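Side-chain contacts in organophosphorus hydrolase (Pseudomonas pseudoalcaligenes, PDB 4LE6), which probably hydrolyses organophosphate triesters as a two-zinc enzyme of the metallo-beta-lactamase superfamily: residues Y37-M40 with F45-T48; D69-L74 with V79-G84. All coordinates share one frame; numbering follows the deposited sequence.

Overall arrangement
Both contacts are local, each joining stretches of chain that follow one another closely, and they lie on opposite sides of the chain's centre, about 20 Å apart at their nearest atoms. Contact 1 is buried and joins the first two strands of a mixed sheet, 37-42 and 45-57, by backbone pairing and by a charged and polar cluster on one sheet face. Contact 2 lies farther from the centre and is only partly buried; there helix 67-76 meets the loop that leads into strand 85-95, the strand next to 45-57, mostly through apolar side chains and one firm backbone bond. Both also touch the second subunit, contact 1 through hydrogen bonds as well as packing, contact 2 through packing.

Contact 1. Residues Y37-M40 with F45-T48; sequences YYRM and FEVT
Arg39 and Thr48 face each other as a non-hydrogen-bonded pair of the antiparallel hairpin formed by strands 37-42 and 45-57, their side chains running side by side on one sheet face. With chi2 at 88° and chi3 also bent, the Arg39 chain folds back, bringing its guanidinium edge-on to Thr48: Arg39 NH2 donates to Thr48 OG1 at 2.8 Å, with the hydroxyl oxygen near the guanidinium plane. Tyr37 CD2 sits over the rim of one face of the Arg39 guanidinium, and Tyr37 CB packs on Thr48 CG2 at 4.0 Å. Glu46, two residues before Thr48 on the same strand, crosses the Arg39 chain at a slant. Glu46 OE1 touches Arg39 CD at 3.5 Å, but stands 3.9 Å from Arg39 NE and well out of the guanidinium plane, a long salt bridge of charge alone. Met40 and Val47 form the next, hydrogen-bonded pair, each N donating to the other's O at 2.8 Å. Their side chains turn to the other face, where Met40 CB lies 4.4 Å from Val47 CB. The second subunit completes the polar cluster: Arg39 NE donates to Thr32 O of that subunit, and Glu46 OE1 accepts from its Lys31 N. Within the chain, Arg39 NH1 reaches Ser125 O and Glu46 OE2 bonds Tyr127 OH. The buried guanidinium is thus gripped by directional bonds from both chains, and the nearby carboxylate probably offsets its charge without fixing its orientation.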
# COMPACT_ATOMS: atom_id res chain seq x y z
N TYR A 37 -10.89 1.06 -2.49
CA TYR A 37 -10.60 1.39 -3.87
C TYR A 37 -9.35 2.21 -3.98
O TYR A 37 -8.97 2.94 -3.06
CB TYR A 37 -11.78 2.08 -4.57
CG TYR A 37 -12.09 3.50 -4.12
CD1 TYR A 37 -12.97 3.74 -3.07
CD2 TYR A 37 -11.54 4.60 -4.77
CE1 TYR A 37 -13.27 5.02 -2.67
CE2 TYR A 37 -11.83 5.88 -4.37
CZ TYR A 37 -12.69 6.09 -3.32
OH TYR A 37 -12.99 7.37 -2.93
N TYR A 38 -8.69 2.08 -5.13
CA TYR A 38 -7.47 2.83 -5.38
C TYR A 38 -7.35 3.22 -6.85
O TYR A 38 -7.44 2.36 -7.72
CB TYR A 38 -6.23 2.01 -4.97
CG TYR A 38 -4.96 2.78 -5.18
CD1 TYR A 38 -4.58 3.76 -4.29
CD2 TYR A 38 -4.15 2.56 -6.30
CE1 TYR A 38 -3.44 4.49 -4.47
CE2 TYR A 38 -2.99 3.30 -6.49
CZ TYR A 38 -2.64 4.27 -5.56
OH TYR A 38 -1.50 5.05 -5.67
N ARG A 39 -7.10 4.51 -7.12
CA ARG A 39 -7.04 5.03 -8.48
C ARG A 39 -5.60 5.11 -9.02
O ARG A 39 -4.70 5.56 -8.32
CB ARG A 39 -7.65 6.42 -8.53
CG ARG A 39 -8.25 6.78 -9.87
CD ARG A 39 -9.70 6.32 -9.95
NE ARG A 39 -10.54 7.09 -9.04
CZ ARG A 39 -11.77 6.75 -8.69
NH1 ARG A 39 -12.45 7.53 -7.86
NH2 ARG A 39 -12.33 5.64 -9.15
N MET A 40 -5.41 4.70 -10.27
CA MET A 40 -4.13 4.86 -10.94
C MET A 40 -4.32 5.20 -12.41
O MET A 40 -5.16 4.62 -13.10
CB MET A 40 -3.31 3.57 -10.85
CG MET A 40 -1.85 3.75 -11.23
SD MET A 40 -0.95 2.18 -11.30
CE MET A 40 -1.51 1.50 -12.87
N PHE A 45 -6.01 5.77 -19.88
CA PHE A 45 -6.97 4.96 -19.14
C PHE A 45 -6.95 5.30 -17.66
O PHE A 45 -5.94 5.81 -17.13
CB PHE A 45 -6.68 3.47 -19.28
CG PHE A 45 -6.81 2.94 -20.69
CD1 PHE A 45 -7.25 3.75 -21.73
CD2 PHE A 45 -6.50 1.63 -20.96
CE1 PHE A 45 -7.38 3.24 -23.02
CE2 PHE A 45 -6.61 1.12 -22.24
CZ PHE A 45 -7.05 1.92 -23.27
N GLU A 46 -8.05 5.01 -16.99
CA GLU A 46 -8.11 5.12 -15.53
C GLU A 46 -8.37 3.75 -14.91
O GLU A 46 -9.34 3.07 -15.23
CB GLU A 46 -9.21 6.08 -15.13
CG GLU A 46 -9.45 6.17 -13.64
CD GLU A 46 -10.85 6.68 -13.37
OE1 GLU A 46 -10.98 7.80 -12.86
OE2 GLU A 46 -11.80 5.95 -13.70
N VAL A 47 -7.47 3.35 -14.01
CA VAL A 47 -7.60 2.08 -13.31
C VAL A 47 -8.11 2.34 -11.90
O VAL A 47 -7.56 3.18 -11.17
CB VAL A 47 -6.24 1.37 -13.22
CG1 VAL A 47 -6.36 0.05 -12.49
CG2 VAL A 47 -5.66 1.19 -14.62
N THR A 48 -9.19 1.65 -11.53
CA THR A 48 -9.67 1.65 -10.15
C THR A 48 -9.56 0.23 -9.61
O THR A 48 -10.31 -0.65 -10.03
CB THR A 48 -11.12 2.13 -10.03
OG1 THR A 48 -11.24 3.47 -10.50
CG2 THR A 48 -11.56 2.12 -8.57

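Contact 2. Residues D69-L74 with V79-G84; sequences DLQSLL and VASEKG
The C-terminal part of helix 67-76 and the loop that returns from it toward strand 85-95 meet through Leu74 and Val79, a helix-to-loop junction in this metallo-beta-lactamase-superfamily protein. Val79 N donates to Leu74 O at 2.8 Å; the bond is nearly straight at hydrogen, 169°, though the donor stands above the carbonyl plane. Beside it the two side chains are angled across each other, and Leu74 CD2 rests 4.0 Å from Val79 CG1. The other methyl of the leucine, Leu74 CD1, packs on Ser81 CB at 3.7 Å, so the forked end of Leu74 spans two alternate residues of the loop. One turn back along the helix, Gln71 bends at chi2 (-59°), which carries its amide toward the serine hydroxyl. Gln71 OE1 lies 3.1 Å from Ser81 OG, at best a weak hydrogen bond. Ser81 also opens a type I turn, closed by Gly84 N donating to Ser81 O at 3.0 Å, just before the chain enters strand 85-95. Helix 252-255 borders the junction, with Val254 against Leu74 and Ala253 against Val79, while Glu316 of the second subunit packs on Val79.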
# COMPACT_ATOMS: atom_id res chain seq x y z
N ASP A 69 11.29 -23.79 5.03
CA ASP A 69 11.57 -22.75 4.03
C ASP A 69 10.36 -21.88 3.76
O ASP A 69 10.47 -20.67 3.54
CB ASP A 69 12.04 -23.41 2.74
CG ASP A 69 13.37 -24.11 2.91
OD1 ASP A 69 14.28 -23.50 3.50
OD2 ASP A 69 13.49 -25.28 2.47
N LEU A 70 9.19 -22.52 3.78
CA LEU A 70 7.93 -21.81 3.60
C LEU A 70 7.76 -20.82 4.74
O LEU A 70 7.50 -19.62 4.51
CB LEU A 70 6.78 -22.81 3.57
CG LEU A 70 5.37 -22.28 3.35
CD1 LEU A 70 5.29 -21.35 2.15
CD2 LEU A 70 4.42 -23.45 3.18
N GLN A 71 7.95 -21.30 5.97
CA GLN A 71 7.82 -20.44 7.15
C GLN A 71 8.83 -19.30 7.15
O GLN A 71 8.51 -18.18 7.56
CB GLN A 71 7.95 -21.25 8.45
CG GLN A 71 6.77 -22.16 8.72
CD GLN A 71 5.45 -21.40 8.82
OE1 GLN A 71 5.40 -20.30 9.36
NE2 GLN A 71 4.39 -21.99 8.28
N SER A 72 10.06 -19.61 6.75
CA SER A 72 11.08 -18.56 6.60
C SER A 72 10.62 -17.50 5.59
O SER A 72 10.70 -16.30 5.86
CB SER A 72 12.41 -19.16 6.15
OG SER A 72 12.92 -20.03 7.15
N LEU A 73 10.15 -17.95 4.43
CA LEU A 73 9.64 -16.99 3.44
C LEU A 73 8.49 -16.13 3.97
O LEU A 73 8.42 -14.93 3.70
CB LEU A 73 9.20 -17.71 2.18
CG LEU A 73 10.36 -18.25 1.33
CD1 LEU A 73 9.81 -19.25 0.32
CD2 LEU A 73 11.09 -17.12 0.62
N LEU A 74 7.57 -16.75 4.70
CA LEU A 74 6.48 -15.99 5.30
C LEU A 74 6.96 -15.00 6.36
O LEU A 74 6.53 -13.85 6.38
CB LEU A 74 5.45 -16.94 5.90
CG LEU A 74 4.72 -17.80 4.88
CD1 LEU A 74 3.85 -18.82 5.59
CD2 LEU A 74 3.87 -16.95 3.93
N VAL A 79 4.44 -12.21 7.35
CA VAL A 79 3.11 -12.78 7.09
C VAL A 79 2.83 -13.85 8.14
O VAL A 79 3.56 -14.83 8.26
CB VAL A 79 3.03 -13.40 5.67
CG1 VAL A 79 1.62 -13.94 5.39
CG2 VAL A 79 3.40 -12.37 4.62
N ALA A 80 1.76 -13.65 8.91
CA ALA A 80 1.36 -14.62 9.93
C ALA A 80 0.66 -15.78 9.24
O ALA A 80 -0.03 -15.57 8.24
CB ALA A 80 0.42 -13.95 10.93
N SER A 81 0.82 -16.99 9.78
CA SER A 81 0.26 -18.19 9.14
C SER A 81 -0.40 -19.14 10.14
O SER A 81 -0.96 -20.17 9.75
CB SER A 81 1.37 -18.94 8.38
OG SER A 81 2.47 -19.19 9.24
N GLU A 82 -0.34 -18.81 11.43
CA GLU A 82 -0.82 -19.71 12.48
C GLU A 82 -2.32 -20.01 12.34
O GLU A 82 -2.77 -21.10 12.67
CB GLU A 82 -0.53 -19.14 13.87
CG GLU A 82 0.95 -19.15 14.24
CD GLU A 82 1.23 -18.40 15.53
OE1 GLU A 82 0.28 -17.83 16.11
OE2 GLU A 82 2.40 -18.38 15.96
N LYS A 83 -3.07 -19.04 11.83
CA LYS A 83 -4.50 -19.21 11.61
C LYS A 83 -4.81 -19.11 10.12
O LYS A 83 -5.93 -18.83 9.72
CB LYS A 83 -5.28 -18.16 12.42
CG LYS A 83 -5.51 -18.57 13.88
CD LYS A 83 -5.64 -17.37 14.81
CE LYS A 83 -6.46 -17.68 16.04
NZ LYS A 83 -6.97 -16.44 16.68
N GLY A 84 -3.79 -19.39 9.30
CA GLY A 84 -3.92 -19.30 7.86
C GLY A 84 -3.39 -17.99 7.34
O GLY A 84 -3.28 -17.02 8.09